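Cytochrome oxidase subunit II (Rhodothermus marinus, PDB 1W2L) carries, in the cytochrome c domain of a caa3 oxygen reductase described here, a covalently bound heme c that probably passes electrons toward the copper A centre. Local coordinates at residues S20-D25 / N74-S79; N55-S60 / A90-I95; T41-F44 / T48-V51. One frame throughout, in Å; residues are numbered along the deposited sequence.

Interaction 1 (S20-D25 / N74-S79). With HEC (heme c), chain B.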
loop_
_atom_site.group_PDB
_atom_site.type_symbol
_atom_site.label_atom_id
_atom_site.label_comp_id
_atom_site.label_asym_id
_atom_site.label_seq_id
_atom_site.Cartn_x
_atom_site.Cartn_y
_atom_site.Cartn_z
ATOM N N SER A 20 -4.333 9.013 -5.211
ATOM C CA SER A 20 -5.476 9.024 -6.094
ATOM C C SER A 20 -6.405 7.843 -5.811
ATOM O O SER A 20 -7.607 7.888 -6.137
ATOM C CB SER A 20 -5.070 9.075 -7.557
ATOM O OG SER A 20 -4.394 7.937 -8.020
ATOM N N CYS A 21 -5.881 6.783 -5.247
ATOM C CA CYS A 21 -6.648 5.569 -4.980
ATOM C C CYS A 21 -6.677 5.191 -3.503
ATOM O O CYS A 21 -7.480 4.344 -3.146
ATOM C CB CYS A 21 -6.087 4.389 -5.790
ATOM S SG CYS A 21 -6.275 4.658 -7.571
ATOM N N HIS A 22 -5.798 5.779 -2.689
ATOM C CA HIS A 22 -5.689 5.392 -1.269
ATOM C C HIS A 22 -5.699 6.634 -0.394
ATOM O O HIS A 22 -4.772 7.470 -0.508
ATOM C CB HIS A 22 -4.338 4.684 -1.038
ATOM C CG HIS A 22 -4.190 3.350 -1.703
ATOM N ND1 HIS A 22 -4.847 2.220 -1.284
ATOM C CD2 HIS A 22 -3.397 2.981 -2.744
ATOM C CE1 HIS A 22 -4.457 1.197 -2.065
ATOM N NE2 HIS A 22 -3.585 1.656 -2.948
ATOM N N SER A 23 -6.668 6.728 0.491
ATOM C CA SER A 23 -6.776 7.793 1.456
ATOM C C SER A 23 -5.900 7.497 2.666
ATOM O O SER A 23 -5.417 6.402 2.845
ATOM C CB SER A 23 -8.202 7.997 1.885
ATOM O OG SER A 23 -8.539 6.937 2.779
ATOM N N ILE A 24 -5.751 8.533 3.501
ATOM C CA ILE A 24 -5.085 8.310 4.803
ATOM C C ILE A 24 -6.029 8.640 5.934
ATOM O O ILE A 24 -5.632 8.664 7.115
ATOM C CB ILE A 24 -3.770 9.079 4.907
ATOM C CG1 ILE A 24 -3.851 10.589 4.669
ATOM C CG2 ILE A 24 -2.754 8.456 3.978
ATOM C CD1 ILE A 24 -2.576 11.308 5.094
ATOM N N ASP A 25 -7.320 8.854 5.651
ATOM C CA ASP A 25 -8.290 9.255 6.684
ATOM C C ASP A 25 -9.412 8.241 6.935
ATOM O O ASP A 25 -10.411 8.516 7.592
ATOM C CB ASP A 25 -8.954 10.621 6.368
ATOM C CG ASP A 25 -9.826 10.514 5.143
ATOM O OD1 ASP A 25 -9.858 9.464 4.435
ATOM O OD2 ASP A 25 -10.503 11.517 4.872
ATOM N N ASN A 74 -8.980 -5.126 -9.426
ATOM C CA ASN A 74 -7.571 -5.440 -9.575
ATOM C C ASN A 74 -6.885 -4.457 -10.501
ATOM O O ASN A 74 -6.662 -4.721 -11.650
ATOM C CB ASN A 74 -7.447 -6.904 -10.009
ATOM C CG ASN A 74 -6.004 -7.416 -10.009
ATOM O OD1 ASN A 74 -5.107 -6.669 -9.654
ATOM N ND2 ASN A 74 -5.794 -8.628 -10.439
ATOM N N VAL A 75 -6.628 -3.258 -9.971
ATOM C CA VAL A 75 -6.149 -2.145 -10.775
ATOM C C VAL A 75 -4.870 -1.526 -10.234
ATOM O O VAL A 75 -4.473 -0.489 -10.737
ATOM C CB VAL A 75 -7.241 -1.063 -10.966
ATOM C CG1 VAL A 75 -8.392 -1.616 -11.781
ATOM C CG2 VAL A 75 -7.703 -0.455 -9.656
ATOM N N MET A 76 -4.137 -2.157 -9.319
ATOM C CA MET A 76 -2.847 -1.609 -8.872
ATOM C C MET A 76 -1.926 -1.429 -10.076
ATOM O O MET A 76 -1.704 -2.388 -10.828
ATOM C CB MET A 76 -2.189 -2.533 -7.828
ATOM C CG MET A 76 -2.444 -2.204 -6.375
ATOM S SD MET A 76 -1.531 -0.767 -5.835
ATOM C CE MET A 76 0.004 -1.307 -5.314
ATOM N N PRO A 77 -1.308 -0.263 -10.253
ATOM C CA PRO A 77 -0.398 -0.019 -11.375
ATOM C C PRO A 77 0.793 -0.921 -11.475
ATOM O O PRO A 77 1.434 -1.258 -10.511
ATOM C CB PRO A 77 0.082 1.431 -11.135
ATOM C CG PRO A 77 -1.102 2.058 -10.467
ATOM C CD PRO A 77 -1.659 0.993 -9.573
ATOM N N ALA A 78 1.130 -1.237 -12.735
ATOM C CA ALA A 78 2.326 -1.963 -13.090
ATOM C C ALA A 78 3.618 -1.210 -12.782
ATOM O O ALA A 78 4.644 -1.804 -12.507
ATOM C CB ALA A 78 2.311 -2.219 -14.586
ATOM N N SER A 79 3.549 0.112 -12.853
ATOM C CA SER A 79 4.768 0.883 -12.807
ATOM C C SER A 79 5.525 0.780 -11.482
ATOM O O SER A 79 6.730 1.011 -11.464
ATOM C CB SER A 79 4.486 2.345 -13.174
ATOM O OG SER A 79 3.611 2.927 -12.239
HETATM FE FE HEC B . -2.615 0.455 -4.250
HETATM C CHA HEC B . -3.999 -2.286 -2.756
HETATM C CHB HEC B . -0.054 0.377 -2.003
HETATM C CHC HEC B . -1.207 3.121 -5.804
HETATM C CHD HEC B . -5.373 0.744 -6.250
HETATM N NA HEC B . -2.121 -0.745 -2.698
HETATM C C1A HEC B . -2.817 -1.853 -2.256
HETATM C C2A HEC B . -2.185 -2.299 -1.041
HETATM C C3A HEC B . -1.060 -1.592 -0.862
HETATM C C4A HEC B . -0.998 -0.581 -1.906
HETATM C CMA HEC B . -0.062 -1.659 0.295
HETATM C CAA HEC B . -2.806 -3.352 -0.116
HETATM C CBA HEC B . -3.835 -2.600 0.725
HETATM C CGA HEC B . -4.666 -3.435 1.759
HETATM O O1A HEC B . -5.607 -2.824 2.205
HETATM O O2A HEC B . -4.331 -4.631 1.965
HETATM N NB HEC B . -0.948 1.549 -3.947
HETATM C C1B HEC B . -0.081 1.371 -2.968
HETATM C C2B HEC B . 0.994 2.388 -3.034
HETATM C C3B HEC B . 0.694 3.115 -4.159
HETATM C C4B HEC B . -0.528 2.631 -4.713
HETATM C CMB HEC B . 2.088 2.555 -2.062
HETATM C CAB HEC B . 1.465 4.267 -4.759
HETATM C CBB HEC B . 2.926 3.837 -5.038
HETATM N NC HEC B . -3.133 1.658 -5.749
HETATM C C1C HEC B . -2.391 2.736 -6.229
HETATM C C2C HEC B . -3.188 3.371 -7.308
HETATM C C3C HEC B . -4.330 2.702 -7.425
HETATM C C4C HEC B . -4.317 1.621 -6.481
HETATM C CMC HEC B . -2.690 4.606 -8.059
HETATM C CAC HEC B . -5.568 3.063 -8.257
HETATM C CBC HEC B . -5.404 3.165 -9.755
HETATM N ND HEC B . -4.319 -0.602 -4.480
HETATM C C1D HEC B . -5.340 -0.295 -5.328
HETATM C C2D HEC B . -6.441 -1.213 -5.144
HETATM C C3D HEC B . -6.021 -2.048 -4.194
HETATM C C4D HEC B . -4.718 -1.701 -3.766
HETATM C CMD HEC B . -7.715 -1.151 -5.873
HETATM C CAD HEC B . -6.842 -3.256 -3.595
HETATM C CBD HEC B . -6.753 -4.496 -4.482
HETATM C CGD HEC B . -5.445 -5.189 -4.304
HETATM O O1D HEC B . -4.595 -5.210 -5.242
HETATM O O2D HEC B . -5.191 -5.714 -3.178
#

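Interaction 2 (N55-S60 / A90-I95). With HEC (heme c), chain B.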
loop_
_atom_site.group_PDB
_atom_site.type_symbol
_atom_site.label_atom_id
_atom_site.label_comp_id
_atom_site.label_asym_id
_atom_site.label_seq_id
_atom_site.Cartn_x
_atom_site.Cartn_y
_atom_site.Cartn_z
ATOM N N ASN A 55 6.433 -7.421 4.739
ATOM C CA ASN A 55 6.492 -8.202 3.516
ATOM C C ASN A 55 5.228 -8.095 2.691
ATOM O O ASN A 55 5.273 -8.047 1.444
ATOM C CB ASN A 55 6.799 -9.663 3.802
ATOM C CG ASN A 55 8.274 -9.882 4.067
ATOM O OD1 ASN A 55 9.076 -9.077 3.680
ATOM N ND2 ASN A 55 8.598 -10.926 4.737
ATOM N N TYR A 56 4.068 -8.082 3.335
ATOM C CA TYR A 56 2.837 -7.918 2.579
ATOM C C TYR A 56 2.769 -6.572 1.888
ATOM O O TYR A 56 2.318 -6.476 0.746
ATOM C CB TYR A 56 1.618 -8.123 3.505
ATOM C CG TYR A 56 0.338 -7.680 2.831
ATOM C CD1 TYR A 56 -0.219 -8.488 1.852
ATOM C CD2 TYR A 56 -0.266 -6.488 3.091
ATOM C CE1 TYR A 56 -1.371 -8.115 1.191
ATOM C CE2 TYR A 56 -1.423 -6.104 2.434
ATOM C CZ TYR A 56 -1.977 -6.920 1.477
ATOM O OH TYR A 56 -3.110 -6.572 0.804
ATOM N N LEU A 57 3.171 -5.518 2.569
ATOM C CA LEU A 57 3.162 -4.198 1.956
ATOM C C LEU A 57 4.116 -4.168 0.767
ATOM O O LEU A 57 3.801 -3.634 -0.288
ATOM C CB LEU A 57 3.484 -3.126 2.986
ATOM C CG LEU A 57 2.497 -2.993 4.141
ATOM C CD1 LEU A 57 2.966 -1.913 5.121
ATOM C CD2 LEU A 57 1.108 -2.689 3.630
ATOM N N ARG A 58 5.301 -4.743 0.931
ATOM C CA ARG A 58 6.311 -4.787 -0.120
ATOM C C ARG A 58 5.759 -5.544 -1.318
ATOM O O ARG A 58 5.900 -5.078 -2.472
ATOM C CB ARG A 58 7.660 -5.355 0.409
ATOM C CG ARG A 58 8.802 -5.500 -0.550
ATOM C CD ARG A 58 9.958 -6.251 0.188
ATOM N NE ARG A 58 10.947 -6.412 -0.891
ATOM C CZ ARG A 58 11.803 -5.545 -1.327
ATOM N NH1 ARG A 58 11.817 -4.345 -0.720
ATOM N NH2 ARG A 58 12.645 -5.855 -2.336
ATOM N N GLU A 59 5.178 -6.691 -1.089
ATOM C CA GLU A 59 4.629 -7.560 -2.131
ATOM C C GLU A 59 3.490 -6.826 -2.863
ATOM O O GLU A 59 3.319 -6.893 -4.070
ATOM C CB GLU A 59 4.089 -8.878 -1.636
ATOM C CG GLU A 59 3.381 -9.819 -2.583
ATOM C CD GLU A 59 2.399 -10.869 -2.135
ATOM O OE1 GLU A 59 1.491 -10.681 -1.266
ATOM O OE2 GLU A 59 2.487 -12.008 -2.680
ATOM N N SER A 60 2.661 -6.112 -2.115
ATOM C CA SER A 60 1.545 -5.390 -2.671
ATOM C C SER A 60 2.011 -4.290 -3.642
ATOM O O SER A 60 1.332 -4.063 -4.668
ATOM C CB SER A 60 0.703 -4.762 -1.559
ATOM O OG SER A 60 0.046 -5.726 -0.787
ATOM N N ALA A 90 10.548 3.794 2.063
ATOM C CA ALA A 90 9.952 5.072 2.432
ATOM C C ALA A 90 8.442 5.020 2.409
ATOM O O ALA A 90 7.786 5.452 3.344
ATOM C CB ALA A 90 10.441 6.174 1.478
ATOM N N LEU A 91 7.881 4.456 1.359
ATOM C CA LEU A 91 6.432 4.311 1.286
ATOM C C LEU A 91 5.926 3.489 2.450
ATOM O O LEU A 91 4.897 3.769 3.031
ATOM C CB LEU A 91 5.999 3.683 -0.044
ATOM C CG LEU A 91 6.034 4.644 -1.237
ATOM C CD1 LEU A 91 6.086 3.875 -2.530
ATOM C CD2 LEU A 91 4.875 5.612 -1.257
ATOM N N ILE A 92 6.622 2.399 2.771
ATOM C CA ILE A 92 6.183 1.556 3.894
ATOM C C ILE A 92 6.275 2.293 5.219
ATOM O O ILE A 92 5.369 2.149 6.045
ATOM C CB ILE A 92 6.912 0.209 3.821
ATOM C CG1 ILE A 92 6.379 -0.533 2.594
ATOM C CG2 ILE A 92 6.701 -0.581 5.106
ATOM C CD1 ILE A 92 7.034 -1.860 2.299
ATOM N N GLU A 93 7.349 3.063 5.423
ATOM C CA GLU A 93 7.440 3.839 6.659
ATOM C C GLU A 93 6.259 4.807 6.789
ATOM O O GLU A 93 5.646 4.961 7.850
ATOM C CB GLU A 93 8.780 4.537 6.744
ATOM C CG GLU A 93 9.876 3.573 7.151
ATOM C CD GLU A 93 9.605 2.582 8.265
ATOM O OE1 GLU A 93 9.568 1.362 7.983
ATOM O OE2 GLU A 93 9.383 3.025 9.404
ATOM N N PHE A 94 5.925 5.452 5.674
ATOM C CA PHE A 94 4.775 6.360 5.677
ATOM C C PHE A 94 3.486 5.600 5.972
ATOM O O PHE A 94 2.674 6.014 6.808
ATOM C CB PHE A 94 4.677 7.054 4.328
ATOM C CG PHE A 94 3.438 7.901 4.146
ATOM C CD1 PHE A 94 3.381 9.168 4.735
ATOM C CD2 PHE A 94 2.338 7.481 3.454
ATOM C CE1 PHE A 94 2.249 9.967 4.589
ATOM C CE2 PHE A 94 1.214 8.271 3.295
ATOM C CZ PHE A 94 1.151 9.527 3.865
ATOM N N ILE A 95 3.286 4.450 5.331
ATOM C CA ILE A 95 2.063 3.654 5.606
ATOM C C ILE A 95 1.998 3.231 7.060
ATOM O O ILE A 95 0.904 3.325 7.636
ATOM C CB ILE A 95 1.937 2.424 4.681
ATOM C CG1 ILE A 95 1.752 2.863 3.248
ATOM C CG2 ILE A 95 0.856 1.468 5.151
ATOM C CD1 ILE A 95 1.877 1.709 2.281
HETATM FE FE HEC B . -2.615 0.455 -4.250
HETATM C CHA HEC B . -3.999 -2.286 -2.756
HETATM C CHB HEC B . -0.054 0.377 -2.003
HETATM C CHC HEC B . -1.207 3.121 -5.804
HETATM C CHD HEC B . -5.373 0.744 -6.250
HETATM N NA HEC B . -2.121 -0.745 -2.698
HETATM C C1A HEC B . -2.817 -1.853 -2.256
HETATM C C2A HEC B . -2.185 -2.299 -1.041
HETATM C C3A HEC B . -1.060 -1.592 -0.862
HETATM C C4A HEC B . -0.998 -0.581 -1.906
HETATM C CMA HEC B . -0.062 -1.659 0.295
HETATM C CAA HEC B . -2.806 -3.352 -0.116
HETATM C CBA HEC B . -3.835 -2.600 0.725
HETATM C CGA HEC B . -4.666 -3.435 1.759
HETATM O O1A HEC B . -5.607 -2.824 2.205
HETATM O O2A HEC B . -4.331 -4.631 1.965
HETATM N NB HEC B . -0.948 1.549 -3.947
HETATM C C1B HEC B . -0.081 1.371 -2.968
HETATM C C2B HEC B . 0.994 2.388 -3.034
HETATM C C3B HEC B . 0.694 3.115 -4.159
HETATM C C4B HEC B . -0.528 2.631 -4.713
HETATM C CMB HEC B . 2.088 2.555 -2.062
HETATM C CAB HEC B . 1.465 4.267 -4.759
HETATM C CBB HEC B . 2.926 3.837 -5.038
HETATM N NC HEC B . -3.133 1.658 -5.749
HETATM C C1C HEC B . -2.391 2.736 -6.229
HETATM C C2C HEC B . -3.188 3.371 -7.308
HETATM C C3C HEC B . -4.330 2.702 -7.425
HETATM C C4C HEC B . -4.317 1.621 -6.481
HETATM C CMC HEC B . -2.690 4.606 -8.059
HETATM C CAC HEC B . -5.568 3.063 -8.257
HETATM C CBC HEC B . -5.404 3.165 -9.755
HETATM N ND HEC B . -4.319 -0.602 -4.480
HETATM C C1D HEC B . -5.340 -0.295 -5.328
HETATM C C2D HEC B . -6.441 -1.213 -5.144
HETATM C C3D HEC B . -6.021 -2.048 -4.194
HETATM C C4D HEC B . -4.718 -1.701 -3.766
HETATM C CMD HEC B . -7.715 -1.151 -5.873
HETATM C CAD HEC B . -6.842 -3.256 -3.595
HETATM C CBD HEC B . -6.753 -4.496 -4.482
HETATM C CGD HEC B . -5.445 -5.189 -4.304
HETATM O O1D HEC B . -4.595 -5.210 -5.242
HETATM O O2D HEC B . -5.191 -5.714 -3.178
#

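Interaction 3 (T41-F44 / T48-V51). With HEC (heme c), chain B.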
loop_
_atom_site.group_PDB
_atom_site.type_symbol
_atom_site.label_atom_id
_atom_site.label_comp_id
_atom_site.label_asym_id
_atom_site.label_seq_id
_atom_site.Cartn_x
_atom_site.Cartn_y
_atom_site.Cartn_z
ATOM N N THR A 41 -5.564 -7.421 9.632
ATOM C CA THR A 41 -5.773 -8.658 8.876
ATOM C C THR A 41 -6.468 -8.341 7.548
ATOM O O THR A 41 -7.390 -7.536 7.549
ATOM C CB THR A 41 -6.597 -9.660 9.712
ATOM O OG1 THR A 41 -5.762 -10.054 10.807
ATOM C CG2 THR A 41 -6.925 -10.917 8.952
ATOM N N ARG A 42 -5.991 -8.909 6.456
ATOM C CA ARG A 42 -6.541 -8.776 5.128
ATOM C C ARG A 42 -7.178 -10.084 4.659
ATOM O O ARG A 42 -6.611 -11.147 4.881
ATOM C CB ARG A 42 -5.483 -8.336 4.117
ATOM C CG ARG A 42 -4.526 -7.276 4.563
ATOM C CD ARG A 42 -5.126 -6.052 5.175
ATOM N NE ARG A 42 -5.981 -5.293 4.298
ATOM C CZ ARG A 42 -7.222 -4.919 4.434
ATOM N NH1 ARG A 42 -7.777 -4.190 3.467
ATOM N NH2 ARG A 42 -7.946 -5.248 5.511
ATOM N N THR A 43 -8.290 -9.963 3.968
ATOM C CA THR A 43 -8.924 -11.103 3.308
ATOM C C THR A 43 -8.834 -10.911 1.803
ATOM O O THR A 43 -9.194 -9.814 1.331
ATOM C CB THR A 43 -10.395 -11.257 3.725
ATOM O OG1 THR A 43 -10.371 -11.445 5.140
ATOM C CG2 THR A 43 -11.010 -12.489 3.061
ATOM N N PHE A 44 -8.406 -11.911 1.075
ATOM C CA PHE A 44 -8.243 -11.810 -0.370
ATOM C C PHE A 44 -9.393 -12.397 -1.139
ATOM O O PHE A 44 -10.282 -13.047 -0.607
ATOM C CB PHE A 44 -6.907 -12.483 -0.741
ATOM C CG PHE A 44 -5.768 -11.887 0.043
ATOM C CD1 PHE A 44 -5.447 -10.570 -0.118
ATOM C CD2 PHE A 44 -5.067 -12.644 0.940
ATOM C CE1 PHE A 44 -4.446 -10.001 0.627
ATOM C CE2 PHE A 44 -4.031 -12.103 1.695
ATOM C CZ PHE A 44 -3.736 -10.761 1.521
ATOM N N THR A 48 -8.583 -16.489 1.398
ATOM C CA THR A 48 -7.424 -16.595 2.282
ATOM C C THR A 48 -7.215 -15.256 2.985
ATOM O O THR A 48 -7.751 -14.255 2.565
ATOM C CB THR A 48 -6.176 -17.024 1.495
ATOM O OG1 THR A 48 -5.856 -16.047 0.506
ATOM C CG2 THR A 48 -6.422 -18.366 0.793
ATOM N N THR A 49 -6.444 -15.265 4.046
ATOM C CA THR A 49 -6.184 -14.093 4.845
ATOM C C THR A 49 -4.703 -14.021 5.164
ATOM O O THR A 49 -3.990 -15.031 5.126
ATOM C CB THR A 49 -6.968 -14.145 6.166
ATOM O OG1 THR A 49 -6.452 -15.236 6.908
ATOM C CG2 THR A 49 -8.435 -14.495 5.957
ATOM N N ALA A 50 -4.290 -12.836 5.517
ATOM C CA ALA A 50 -2.926 -12.622 5.939
ATOM C C ALA A 50 -2.869 -11.332 6.734
ATOM O O ALA A 50 -3.664 -10.420 6.514
ATOM C CB ALA A 50 -1.958 -12.464 4.774
ATOM N N VAL A 51 -1.861 -11.220 7.567
ATOM C CA VAL A 51 -1.628 -9.943 8.229
ATOM C C VAL A 51 -0.813 -9.029 7.363
ATOM O O VAL A 51 0.055 -9.435 6.581
ATOM C CB VAL A 51 -0.968 -10.182 9.585
ATOM C CG1 VAL A 51 0.514 -10.408 9.614
ATOM C CG2 VAL A 51 -1.421 -9.093 10.559
HETATM FE FE HEC B . -2.615 0.455 -4.250
HETATM C CHA HEC B . -3.999 -2.286 -2.756
HETATM C CHB HEC B . -0.054 0.377 -2.003
HETATM C CHC HEC B . -1.207 3.121 -5.804
HETATM C CHD HEC B . -5.373 0.744 -6.250
HETATM N NA HEC B . -2.121 -0.745 -2.698
HETATM C C1A HEC B . -2.817 -1.853 -2.256
HETATM C C2A HEC B . -2.185 -2.299 -1.041
HETATM C C3A HEC B . -1.060 -1.592 -0.862
HETATM C C4A HEC B . -0.998 -0.581 -1.906
HETATM C CMA HEC B . -0.062 -1.659 0.295
HETATM C CAA HEC B . -2.806 -3.352 -0.116
HETATM C CBA HEC B . -3.835 -2.600 0.725
HETATM C CGA HEC B . -4.666 -3.435 1.759
HETATM O O1A HEC B . -5.607 -2.824 2.205
HETATM O O2A HEC B . -4.331 -4.631 1.965
HETATM N NB HEC B . -0.948 1.549 -3.947
HETATM C C1B HEC B . -0.081 1.371 -2.968
HETATM C C2B HEC B . 0.994 2.388 -3.034
HETATM C C3B HEC B . 0.694 3.115 -4.159
HETATM C C4B HEC B . -0.528 2.631 -4.713
HETATM C CMB HEC B . 2.088 2.555 -2.062
HETATM C CAB HEC B . 1.465 4.267 -4.759
HETATM C CBB HEC B . 2.926 3.837 -5.038
HETATM N NC HEC B . -3.133 1.658 -5.749
HETATM C C1C HEC B . -2.391 2.736 -6.229
HETATM C C2C HEC B . -3.188 3.371 -7.308
HETATM C C3C HEC B . -4.330 2.702 -7.425
HETATM C C4C HEC B . -4.317 1.621 -6.481
HETATM C CMC HEC B . -2.690 4.606 -8.059
HETATM C CAC HEC B . -5.568 3.063 -8.257
HETATM C CBC HEC B . -5.404 3.165 -9.755
HETATM N ND HEC B . -4.319 -0.602 -4.480
HETATM C C1D HEC B . -5.340 -0.295 -5.328
HETATM C C2D HEC B . -6.441 -1.213 -5.144
HETATM C C3D HEC B . -6.021 -2.048 -4.194
HETATM C C4D HEC B . -4.718 -1.701 -3.766
HETATM C CMD HEC B . -7.715 -1.151 -5.873
HETATM C CAD HEC B . -6.842 -3.256 -3.595
HETATM C CBD HEC B . -6.753 -4.496 -4.482
HETATM C CGD HEC B . -5.445 -5.189 -4.304
HETATM O O1D HEC B . -4.595 -5.210 -5.242
HETATM O O2D HEC B . -5.191 -5.714 -3.178
#

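Interaction 1 (S20-D25 / N74-S79)
His22 and Met76 approach the heme c iron from opposite faces of the porphyrin and form the axial His-Met pair of a class I cytochrome c. Coordination carries the contact: His22 NE2 binds the iron at 2.0 Å and Met76 SD binds it at 2.3 Å. NE2 and SD lie 4.3 Å apart, about the sum of the two bonds, so donor, iron and donor are nearly in line, with the sulfur at the edge of the imidazole near its plane. The imidazole plane runs between the pyrrole nitrogens, roughly along the CHA-CHC meso line. Bends at chi2 and chi3 of Met76 (-74° and -87°) turn SD to the metal and leave CG over ND and CE over the gap between NA and NB.

A covalent bond adds to this, a thioether from Cys21 SG to heme CAC at 1.9 Å. It belongs to the CXXCH motif, whose first cysteine is Cys18. Apolar packing completes the lining: Pro77 CD lies 3.6 Å from heme C2C, and Val75 CG2 is 3.8 Å from methyl CMD.

Among polar bonds, His22 ND1 pairs with Pro32 O, which fixes the ring rotation and may make the ligand more electron-rich; Phe34 stacks on the same ring. Helix 5-15 reaches the segment through Tyr13 OH at His22 O, while residues 74-79, in the loop joining helices 54-62 and 85-96, pass over the other heme face.

Interaction 2 (N55-S60 / A90-I95)
Leu57 and Ile92 interlock because each sends its chain away from its own carbonyl: chi1 of -62° in Leu57 sets CG beside the backbone N, and in Ile92 a chi2 of 177° stretches CG1 and CD1 into an extended arm. These residues join helix 54-62 to the C-terminal helix 85-96 of the mainly helical cytochrome c fold, where the two segments run at 126° with their axes 10.3 Å apart at closest approach.

The arm of Ile92 lies across the side chain of Leu57, its CD1 3.8 Å from Leu57 CB, and reaches the backbone of the following residue, 3.6 Å from Arg58 N. Arg58 itself adds the flank of its CB, while its guanidinium leads away to a salt bridge with Glu85. Farther out, Leu57 CD1 meets both Ile92 CG2 and Ile95 CG2 at 4.0 Å, the Leu57 and Ile95 chains running alongside in opposite senses. No hydrogen bond crosses the contact; Leu57, Ile92 and Ile95 are buried and Arg58 lies at the margin.

Leu57 also faces the cofactor, with CD2 3.7 Å from heme methyl CMA, so the leucine touches both helix 85-96 and the porphyrin edge. From helix 54-62, Tyr56 OH donates a 2.6 Å hydrogen bond to propionate O2A, which lies at the ring edge, in its plane. Ser60 brings CB to within 3.7 Å of heme C3A. Its hydroxyl turns back over one face of the Tyr56 ring and donates to Tyr56 O at 2.8 Å, reaching that carbonyl from the face opposite to Ser60 N.

Interaction 3 (T41-F44 / T48-V51)
Phe44 turns the edge of its ring to the opposing strand, so that CE2 rests 3.7 Å from Ala50 CB and Thr48 OG1 lies in the ring plane near CD2. The side chains of Phe44 and Thr48 are set roughly perpendicular. Carbonyl Arg42 O sits above one face of the same ring, offset toward its rim. On the opposite side of this two-stranded antiparallel hairpin, Thr43 and Thr49 project together from the sheet, with Thr43 OG1 3.7 Å from Thr49 CG2; Thr41 and Val51 are the next pair on that face.

Backbone bonds hold the register. Arg42 and Ala50 form the hydrogen-bonded pair, with Arg42 N giving to Ala50 O at 2.8 Å and Ala50 N giving back to Arg42 O at 2.9 Å. A third bond, from Phe44 N to Thr48 O, lies at the turn end.

Arg42 shares its face with Ala50, but its chain folds at chi2 and chi3 (-50° and -63°) and leads off to the heme. NE donates to propionate O2A at 2.9 Å, nearly straight at 166°, with O2A in the guanidinium plane, and NH1 lies 2.9 Å from O1A. NH2 bonds back to Thr41 O at 3.1 Å, which restrains rotation of the group. NH1 is also modelled in covalent link with O1 of a TRS molecule, probably from the crystallisation liquor. A guanidinium so placed would probably offset the propionate charge and could influence the heme potential.

Overall arrangement
Heme c is the common partner of all three contacts. Interaction 1 supplies both axial ligands and a thioether, while interactions 2 and 3 meet at propionate O2A, which accepts from Tyr56 OH and from Arg42 NE. The centres of interactions 1 and 2 lie 13 Å apart, and the two pack together through Met76 CE and Ser60 O, 3.1 Å apart. Interactions 2 and 3, 16 Å between centres, touch through Tyr56 CE1 and Phe44 CZ at 3.6 Å; helix 54-62 is the next element after strand 49-51. Interactions 1 and 3 do not touch, their nearest atoms being about 8 Å apart; both reach the heme, and each also touches helix 54-62.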